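Local atomic coordinates of zinc-binding protein TroA (Treponema pallidum, PDB entry 1K0F), a protein that binds zinc with high affinity and specificity in the periplasm and hands it to the membrane permease of the TroABC transporter for import. Residues A[7-10]-A[11-14]; A[14-17]-A[18-22]; A[266-269]-A[270-274]. All blocks are in the same frame, centred on the assembly; numbering follows the deposited sequence.

In the fold
Contacts 1 and 2 follow each other directly on the first beta-alpha-beta unit of the chain, strand 4-7, helix 10-20 and strand 25-28, whose strands are neighbours in a four-stranded parallel sheet. Contact 1 forms the turn into helix 10-20 and contact 2 its closing turns; they share D14, their centres lie about 10 Å apart, and they touch through T7 and V16. Contact 3 comes near the end of the chain, in the last turns of helix 260-273, its centre about 22 Å from that of contact 1 and 26 Å from that of contact 2. The long helix 129-156 runs past both contact 2 and contact 3, so one rod spans the two halves of this zinc carrier.

Contact 1 (A[7-10]-A[11-14]); sequences TTIG and MIAD
I9 and I12 meet through their CG1 atoms, 3.8 Å apart, where the chain leaves strand 4-7 and turns into helix 10-20. I9 holds the N-cap position, and its carbonyl oxygen O accepts I12 N at 3.2 Å. The donor stands above the carbonyl plane, 45° out of it, and the N-H...O angle is a bent 137°. One turn of helix proper follows as D14 N reaches G10 O at 2.8 Å.

The tight part is apolar. CG1 of I9 sits between its own backbone N and carbonyl carbon (chi1 57°), a setting that sends CD1 toward the thioether methyl CE of M11, 3.6 Å away. M11 is bent at both chi2 and chi3, which curls CE back over I9. The I9 and I12 side chains lie roughly perpendicular, while T7 and I12 run antiparallel alongside each other, with T7 CB 3.8 Å from I12 CG2. T7 OG1 lies 3.4 Å from the methyl CB of A13.

G10, without a side chain, is the partly exposed side. T8 is buried but only grazes I12, OG1 to CD1 at 4.3 Å; its OG1 is hydrogen-bonded to E63 OE2. D14 turns its carboxylate away from this corner, OD2 bonding to Y139 OH.

M11 also packs on W104, W110 and Y260, and its side chain comes to about 5 Å from that of D248, a zinc-binding residue. The apolar corner thus lies beside the zinc site, empty in this metal-free structure, without touching it, while its two backbone bonds start the helix.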
ATOM      1  N   THR A   7      -5.884 -12.973   4.377  1.00 21.57           N
ATOM      2  CA  THR A   7      -4.907 -12.045   3.841  1.00 18.49           C
ATOM      3  C   THR A   7      -4.410 -11.075   4.902  1.00 17.71           C
ATOM      4  O   THR A   7      -5.028 -10.906   5.954  1.00 15.57           O
ATOM      5  CB  THR A   7      -5.502 -11.244   2.666  1.00 15.29           C
ATOM      6  OG1 THR A   7      -6.180 -10.093   3.174  1.00 15.37           O
ATOM      7  CG2 THR A   7      -6.480 -12.095   1.878  1.00 16.20           C
ATOM      8  N   THR A   8      -3.291 -10.433   4.601  1.00 16.44           N
ATOM      9  CA  THR A   8      -2.687  -9.485   5.505  1.00 16.08           C
ATOM     10  C   THR A   8      -3.200  -8.085   5.225  1.00 14.23           C
ATOM     11  O   THR A   8      -4.214  -7.676   5.766  1.00 14.85           O
ATOM     12  CB  THR A   8      -1.172  -9.528   5.352  1.00 17.96           C
ATOM     13  OG1 THR A   8      -0.845  -9.485   3.957  1.00 23.65           O
ATOM     14  CG2 THR A   8      -0.609 -10.822   5.942  1.00 16.37           C
ATOM     15  N   ILE A   9      -2.495  -7.343   4.385  1.00 16.10           N
ATOM     16  CA  ILE A   9      -2.901  -5.981   4.046  1.00 17.56           C
ATOM     17  C   ILE A   9      -4.237  -5.970   3.300  1.00 18.63           C
ATOM     18  O   ILE A   9      -4.517  -6.862   2.488  1.00 17.38           O
ATOM     19  CB  ILE A   9      -1.836  -5.305   3.181  1.00 17.34           C
ATOM     20  CG1 ILE A   9      -1.586  -6.153   1.931  1.00 16.97           C
ATOM     21  CG2 ILE A   9      -0.552  -5.160   3.977  1.00 15.88           C
ATOM     22  CD1 ILE A   9      -0.720  -5.473   0.910  1.00 19.08           C
ATOM     23  N   GLY A  10      -5.056  -4.959   3.581  1.00 17.78           N
ATOM     24  CA  GLY A  10      -6.362  -4.864   2.952  1.00 19.72           C
ATOM     25  C   GLY A  10      -6.357  -4.883   1.431  1.00 21.43           C
ATOM     26  O   GLY A  10      -7.325  -5.317   0.803  1.00 20.78           O
ATOM     27  N   MET A  11      -5.260  -4.415   0.843  1.00 23.35           N
ATOM     28  CA  MET A  11      -5.138  -4.354  -0.604  1.00 25.30           C
ATOM     29  C   MET A  11      -5.384  -5.706  -1.248  1.00 27.50           C
ATOM     30  O   MET A  11      -6.073  -5.801  -2.263  1.00 30.95           O
ATOM     31  CB  MET A  11      -3.759  -3.832  -0.998  1.00 24.09           C
ATOM     32  CG  MET A  11      -3.608  -2.322  -0.846  1.00 23.74           C
ATOM     33  SD  MET A  11      -3.225  -1.807   0.854  1.00 22.46           S
ATOM     34  CE  MET A  11      -1.487  -1.976   0.835  1.00 20.86           C
ATOM     35  N   ILE A  12      -4.815  -6.754  -0.661  1.00 28.26           N
ATOM     36  CA  ILE A  12      -4.984  -8.112  -1.176  1.00 26.03           C
ATOM     37  C   ILE A  12      -6.440  -8.515  -0.975  1.00 25.58           C
ATOM     38  O   ILE A  12      -7.089  -9.031  -1.887  1.00 24.59           O
ATOM     39  CB  ILE A  12      -4.076  -9.115  -0.419  1.00 23.84           C
ATOM     40  CG1 ILE A  12      -2.606  -8.737  -0.627  1.00 23.30           C
ATOM     41  CG2 ILE A  12      -4.382 -10.533  -0.868  1.00 21.94           C
ATOM     42  CD1 ILE A  12      -1.640  -9.817  -0.262  1.00 21.86           C
ATOM     43  N   ALA A  13      -6.937  -8.263   0.235  1.00 25.66           N
ATOM     44  CA  ALA A  13      -8.309  -8.584   0.604  1.00 26.10           C
ATOM     45  C   ALA A  13      -9.253  -7.988  -0.423  1.00 26.72           C
ATOM     46  O   ALA A  13     -10.275  -8.589  -0.768  1.00 26.13           O
ATOM     47  CB  ALA A  13      -8.630  -8.030   1.993  1.00 24.52           C
ATOM     48  N   ASP A  14      -8.915  -6.801  -0.917  1.00 25.80           N
ATOM     49  CA  ASP A  14      -9.764  -6.175  -1.901  1.00 26.97           C
ATOM     50  C   ASP A  14      -9.761  -7.001  -3.169  1.00 27.04           C
ATOM     51  O   ASP A  14     -10.814  -7.292  -3.730  1.00 28.37           O
ATOM     52  CB  ASP A  14      -9.304  -4.767  -2.220  1.00 28.18           C
ATOM     53  CG  ASP A  14     -10.268  -4.053  -3.128  1.00 30.57           C
ATOM     54  OD1 ASP A  14     -11.371  -3.697  -2.654  1.00 32.34           O
ATOM     55  OD2 ASP A  14      -9.939  -3.863  -4.319  1.00 31.77           O
TER

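Contact 2 (A[14-17]-A[18-22])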
ATOM      1  N   ASP A  14      -8.915  -6.801  -0.917  1.00 25.80           N
ATOM      2  CA  ASP A  14      -9.764  -6.175  -1.901  1.00 26.97           C
ATOM      3  C   ASP A  14      -9.761  -7.001  -3.169  1.00 27.04           C
ATOM      4  O   ASP A  14     -10.814  -7.292  -3.730  1.00 28.37           O
ATOM      5  CB  ASP A  14      -9.304  -4.767  -2.220  1.00 28.18           C
ATOM      6  CG  ASP A  14     -10.268  -4.053  -3.128  1.00 30.57           C
ATOM      7  OD1 ASP A  14     -11.371  -3.697  -2.654  1.00 32.34           O
ATOM      8  OD2 ASP A  14      -9.939  -3.863  -4.319  1.00 31.77           O
ATOM      9  N   ALA A  15      -8.575  -7.388  -3.614  1.00 24.97           N
ATOM     10  CA  ALA A  15      -8.470  -8.184  -4.822  1.00 24.63           C
ATOM     11  C   ALA A  15      -9.249  -9.482  -4.648  1.00 25.79           C
ATOM     12  O   ALA A  15      -9.884  -9.967  -5.580  1.00 28.19           O
ATOM     13  CB  ALA A  15      -7.029  -8.471  -5.116  1.00 22.15           C
ATOM     14  N   VAL A  16      -9.207 -10.039  -3.445  1.00 25.75           N
ATOM     15  CA  VAL A  16      -9.917 -11.274  -3.159  1.00 24.29           C
ATOM     16  C   VAL A  16     -11.422 -11.028  -3.296  1.00 22.37           C
ATOM     17  O   VAL A  16     -12.096 -11.692  -4.074  1.00 22.34           O
ATOM     18  CB  VAL A  16      -9.595 -11.771  -1.726  1.00 25.70           C
ATOM     19  CG1 VAL A  16     -10.597 -12.825  -1.289  1.00 26.29           C
ATOM     20  CG2 VAL A  16      -8.192 -12.338  -1.678  1.00 26.94           C
ATOM     21  N   LYS A  17     -11.930 -10.063  -2.532  1.00 19.68           N
ATOM     22  CA  LYS A  17     -13.343  -9.702  -2.545  1.00 18.11           C
ATOM     23  C   LYS A  17     -13.923  -9.604  -3.954  1.00 17.45           C
ATOM     24  O   LYS A  17     -14.949 -10.209  -4.272  1.00 13.93           O
ATOM     25  CB  LYS A  17     -13.535  -8.361  -1.835  1.00 16.82           C
ATOM     26  CG  LYS A  17     -13.270  -8.418  -0.345  1.00 17.71           C
ATOM     27  CD  LYS A  17     -14.071  -7.386   0.402  1.00 17.48           C
ATOM     28  CE  LYS A  17     -13.171  -6.282   0.926  1.00 17.96           C
ATOM     29  NZ  LYS A  17     -13.195  -6.221   2.410  1.00 20.58           N
ATOM     30  N   ASN A  18     -13.248  -8.832  -4.793  1.00 18.93           N
ATOM     31  CA  ASN A  18     -13.687  -8.615  -6.159  1.00 20.64           C
ATOM     32  C   ASN A  18     -13.687  -9.892  -6.979  1.00 21.86           C
ATOM     33  O   ASN A  18     -14.605 -10.115  -7.767  1.00 21.81           O
ATOM     34  CB  ASN A  18     -12.798  -7.572  -6.820  1.00 20.22           C
ATOM     35  CG  ASN A  18     -13.011  -6.188  -6.256  1.00 20.31           C
ATOM     36  OD1 ASN A  18     -14.030  -5.556  -6.512  1.00 24.23           O
ATOM     37  ND2 ASN A  18     -12.057  -5.712  -5.472  1.00 20.74           N
ATOM     38  N   ILE A  19     -12.659 -10.716  -6.788  1.00 23.86           N
ATOM     39  CA  ILE A  19     -12.502 -11.984  -7.511  1.00 26.82           C
ATOM     40  C   ILE A  19     -13.313 -13.143  -6.932  1.00 28.67           C
ATOM     41  O   ILE A  19     -14.180 -13.688  -7.602  1.00 31.27           O
ATOM     42  CB  ILE A  19     -11.018 -12.439  -7.569  1.00 24.75           C
ATOM     43  CG1 ILE A  19     -10.167 -11.353  -8.232  1.00 24.45           C
ATOM     44  CG2 ILE A  19     -10.911 -13.736  -8.352  1.00 22.65           C
ATOM     45  CD1 ILE A  19      -8.719 -11.402  -7.868  1.00 24.73           C
ATOM     46  N   ALA A  20     -13.012 -13.530  -5.696  1.00 29.96           N
ATOM     47  CA  ALA A  20     -13.730 -14.632  -5.050  1.00 30.46           C
ATOM     48  C   ALA A  20     -15.152 -14.254  -4.659  1.00 30.08           C
ATOM     49  O   ALA A  20     -16.054 -15.097  -4.691  1.00 32.34           O
ATOM     50  CB  ALA A  20     -12.968 -15.107  -3.815  1.00 30.60           C
ATOM     51  N   GLN A  21     -15.347 -12.988  -4.298  1.00 27.75           N
ATOM     52  CA  GLN A  21     -16.654 -12.518  -3.890  1.00 27.24           C
ATOM     53  C   GLN A  21     -17.122 -13.370  -2.723  1.00 27.66           C
ATOM     54  O   GLN A  21     -16.387 -13.552  -1.749  1.00 29.71           O
ATOM     55  CB  GLN A  21     -17.636 -12.633  -5.045  1.00 27.88           C
ATOM     56  CG  GLN A  21     -17.046 -12.192  -6.346  1.00 30.03           C
ATOM     57  CD  GLN A  21     -17.690 -10.937  -6.848  1.00 31.26           C
ATOM     58  OE1 GLN A  21     -17.022  -9.933  -7.101  1.00 32.91           O
ATOM     59  NE2 GLN A  21     -19.005 -10.979  -6.996  1.00 35.02           N
ATOM     60  N   GLY A  22     -18.331 -13.904  -2.833  1.00 26.90           N
ATOM     61  CA  GLY A  22     -18.878 -14.708  -1.759  1.00 24.70           C
ATOM     62  C   GLY A  22     -18.581 -16.174  -1.903  1.00 22.37           C
ATOM     63  O   GLY A  22     -19.211 -17.004  -1.254  1.00 23.40           O
TER
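The last turns of helix 10-20, the crossover helix of the beta-alpha-beta unit between strands 4-7 and 25-28, make up this contact; N18 bonds to D14 O through its backbone N and, weakly, through ND2. N18 N approaches D14 O at 3.1 Å in an almost straight bond, 174° at the hydrogen. The weak bond from ND2 to the same D14 O is short at 2.7 Å but bent to 129°. With CG anti to its carbonyl carbon, N18 folds the amide back along the helix wall toward the preceding turn. ND2 thereby comes 3.0 Å from D14 OD2, the carboxylate and amide planes standing 71° apart; the carboxylate has its second partner in Y139.

The next two residues continue the helical bonding: I19 N to A15 O at 3.1 Å, A20 N to V16 O at 2.6 Å. On the buried side V16 CG1 meets A20 CB at 4.1 Å and the methyl A15 CB lies 4.4 Å from I19 CD1, longer contacts; V16 also packs on V117 and L26. I19 and A20 both pack on L121 of helix 107-124, and A20 also on F132. At Q21 phi turns positive, which ends the helix, and I19 O is hydrogen-bonded to R135 NH1.

The helix therefore has a polar flank, where an amide supplements a backbone bond beside a carboxylate, and an apolar flank turned to two neighbouring helices.

Contact 3 (A[266-269]-A[270-274]); sequences HNID and TIVAA
In H266 CG lies roughly opposite the backbone N (chi1 154°), and T270 sets OG1 anti to its own carbonyl carbon (chi1 -69°), a pair of choices that brings hydroxyl and imidazole together one turn apart. OG1 stands 3.0 Å above the ring plane, displaced toward the rim and 3.1 Å from CE1 of H266. T270 CB lies over the same ring at 4.2 Å from its centroid, 22° off the normal, a CH-pi contact. OG1 donates to H266 O at 3.0 Å, while T270 N binds that oxygen at 2.8 Å. The two donors arrive from opposite faces of the carbonyl plane, OG1 from well above it and N only tilted out of it.

Further along helix 260-273, I271 N bonds to N267 O at 2.9 Å and A273 N to D269 O at 2.9 Å. The apolar side is sparse here, with I268 CG1 4.2 Å from V272 CG1; both residues turn to K153 of helix 129-156.

The polar ends also have partners elsewhere. H266 NE2 donates to the carbonyl of E244, the N267 carboxamide oxygen takes F246 N, and D269 OD1 is hydrogen-bonded to Y149 OH.

Two donors on one carbonyl, with the hydroxyl held over the imidazole, tie T270 to H266 across one turn, and the NE2 bond to E244 O, with T270 over one face, would restrict the ring's rotation against strand 240-245.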
ATOM      1  N   HIS A 266      -8.337   8.193  -3.481  1.00 16.82           N
ATOM      2  CA  HIS A 266      -8.272   9.159  -2.408  1.00 16.20           C
ATOM      3  C   HIS A 266      -6.888   9.760  -2.391  1.00 16.60           C
ATOM      4  O   HIS A 266      -6.723  10.969  -2.235  1.00 19.14           O
ATOM      5  CB  HIS A 266      -8.507   8.512  -1.051  1.00 17.19           C
ATOM      6  CG  HIS A 266      -7.868   9.259   0.079  1.00 16.78           C
ATOM      7  ND1 HIS A 266      -8.541  10.206   0.818  1.00 13.82           N
ATOM      8  CD2 HIS A 266      -6.586   9.277   0.518  1.00 13.34           C
ATOM      9  CE1 HIS A 266      -7.702  10.767   1.670  1.00 13.78           C
ATOM     10  NE2 HIS A 266      -6.512  10.227   1.501  1.00 10.99           N
ATOM     11  N   ASN A 267      -5.893   8.898  -2.541  1.00 15.64           N
ATOM     12  CA  ASN A 267      -4.507   9.336  -2.506  1.00 17.27           C
ATOM     13  C   ASN A 267      -4.208  10.434  -3.518  1.00 17.59           C
ATOM     14  O   ASN A 267      -3.943  11.571  -3.133  1.00 18.24           O
ATOM     15  CB  ASN A 267      -3.577   8.129  -2.703  1.00 17.46           C
ATOM     16  CG  ASN A 267      -3.231   7.428  -1.374  1.00 17.90           C
ATOM     17  OD1 ASN A 267      -3.837   7.694  -0.328  1.00 17.16           O
ATOM     18  ND2 ASN A 267      -2.252   6.529  -1.421  1.00 15.15           N
ATOM     19  N   ILE A 268      -4.255  10.108  -4.809  1.00 18.99           N
ATOM     20  CA  ILE A 268      -3.989  11.093  -5.859  1.00 17.28           C
ATOM     21  C   ILE A 268      -4.914  12.299  -5.758  1.00 18.51           C
ATOM     22  O   ILE A 268      -4.500  13.433  -6.005  1.00 18.78           O
ATOM     23  CB  ILE A 268      -4.133  10.468  -7.275  1.00 17.55           C
ATOM     24  CG1 ILE A 268      -3.176  11.162  -8.230  1.00 15.27           C
ATOM     25  CG2 ILE A 268      -5.559  10.610  -7.801  1.00 16.24           C
ATOM     26  CD1 ILE A 268      -1.748  10.828  -7.960  1.00 16.67           C
ATOM     27  N   ASP A 269      -6.168  12.071  -5.392  1.00 18.21           N
ATOM     28  CA  ASP A 269      -7.083  13.187  -5.273  1.00 18.08           C
ATOM     29  C   ASP A 269      -6.466  14.103  -4.238  1.00 18.12           C
ATOM     30  O   ASP A 269      -5.964  15.169  -4.559  1.00 19.73           O
ATOM     31  CB  ASP A 269      -8.461  12.701  -4.807  1.00 20.52           C
ATOM     32  CG  ASP A 269      -9.263  12.074  -5.931  1.00 20.42           C
ATOM     33  OD1 ASP A 269      -8.654  11.679  -6.939  1.00 22.13           O
ATOM     34  OD2 ASP A 269     -10.501  11.972  -5.799  1.00 21.56           O
ATOM     35  N   THR A 270      -6.480  13.654  -2.989  1.00 20.59           N
ATOM     36  CA  THR A 270      -5.937  14.422  -1.875  1.00 20.49           C
ATOM     37  C   THR A 270      -4.619  15.123  -2.177  1.00 21.21           C
ATOM     38  O   THR A 270      -4.450  16.307  -1.875  1.00 19.28           O
ATOM     39  CB  THR A 270      -5.732  13.511  -0.657  1.00 19.53           C
ATOM     40  OG1 THR A 270      -7.013  13.116  -0.151  1.00 20.57           O
ATOM     41  CG2 THR A 270      -4.948  14.233   0.435  1.00 19.89           C
ATOM     42  N   ILE A 271      -3.691  14.393  -2.789  1.00 21.64           N
ATOM     43  CA  ILE A 271      -2.372  14.935  -3.087  1.00 23.79           C
ATOM     44  C   ILE A 271      -2.369  16.086  -4.079  1.00 25.93           C
ATOM     45  O   ILE A 271      -2.051  17.220  -3.711  1.00 26.41           O
ATOM     46  CB  ILE A 271      -1.421  13.829  -3.583  1.00 23.32           C
ATOM     47  CG1 ILE A 271      -1.116  12.862  -2.438  1.00 20.52           C
ATOM     48  CG2 ILE A 271      -0.114  14.439  -4.099  1.00 25.68           C
ATOM     49  CD1 ILE A 271      -0.345  11.655  -2.868  1.00 16.92           C
ATOM     50  N   VAL A 272      -2.700  15.800  -5.335  1.00 28.59           N
ATOM     51  CA  VAL A 272      -2.734  16.851  -6.347  1.00 31.17           C
ATOM     52  C   VAL A 272      -3.597  18.007  -5.826  1.00 31.96           C
ATOM     53  O   VAL A 272      -3.205  19.173  -5.907  1.00 31.21           O
ATOM     54  CB  VAL A 272      -3.295  16.334  -7.708  1.00 31.33           C
ATOM     55  CG1 VAL A 272      -2.388  15.259  -8.267  1.00 30.51           C
ATOM     56  CG2 VAL A 272      -4.701  15.801  -7.543  1.00 32.51           C
ATOM     57  N   ALA A 273      -4.763  17.682  -5.276  1.00 32.85           N
ATOM     58  CA  ALA A 273      -5.628  18.712  -4.735  1.00 35.30           C
ATOM     59  C   ALA A 273      -4.766  19.571  -3.819  1.00 37.22           C
ATOM     60  O   ALA A 273      -4.557  20.761  -4.066  1.00 38.31           O
ATOM     61  CB  ALA A 273      -6.762  18.086  -3.944  1.00 33.73           C
ATOM     62  N   ALA A 274      -4.229  18.943  -2.781  1.00 38.53           N
ATOM     63  CA  ALA A 274      -3.399  19.635  -1.810  1.00 40.21           C
ATOM     64  C   ALA A 274      -2.085  20.146  -2.382  1.00 41.87           C
ATOM     65  O   ALA A 274      -1.254  20.659  -1.637  1.00 43.52           O
ATOM     66  CB  ALA A 274      -3.121  18.719  -0.629  1.00 39.06           C
TER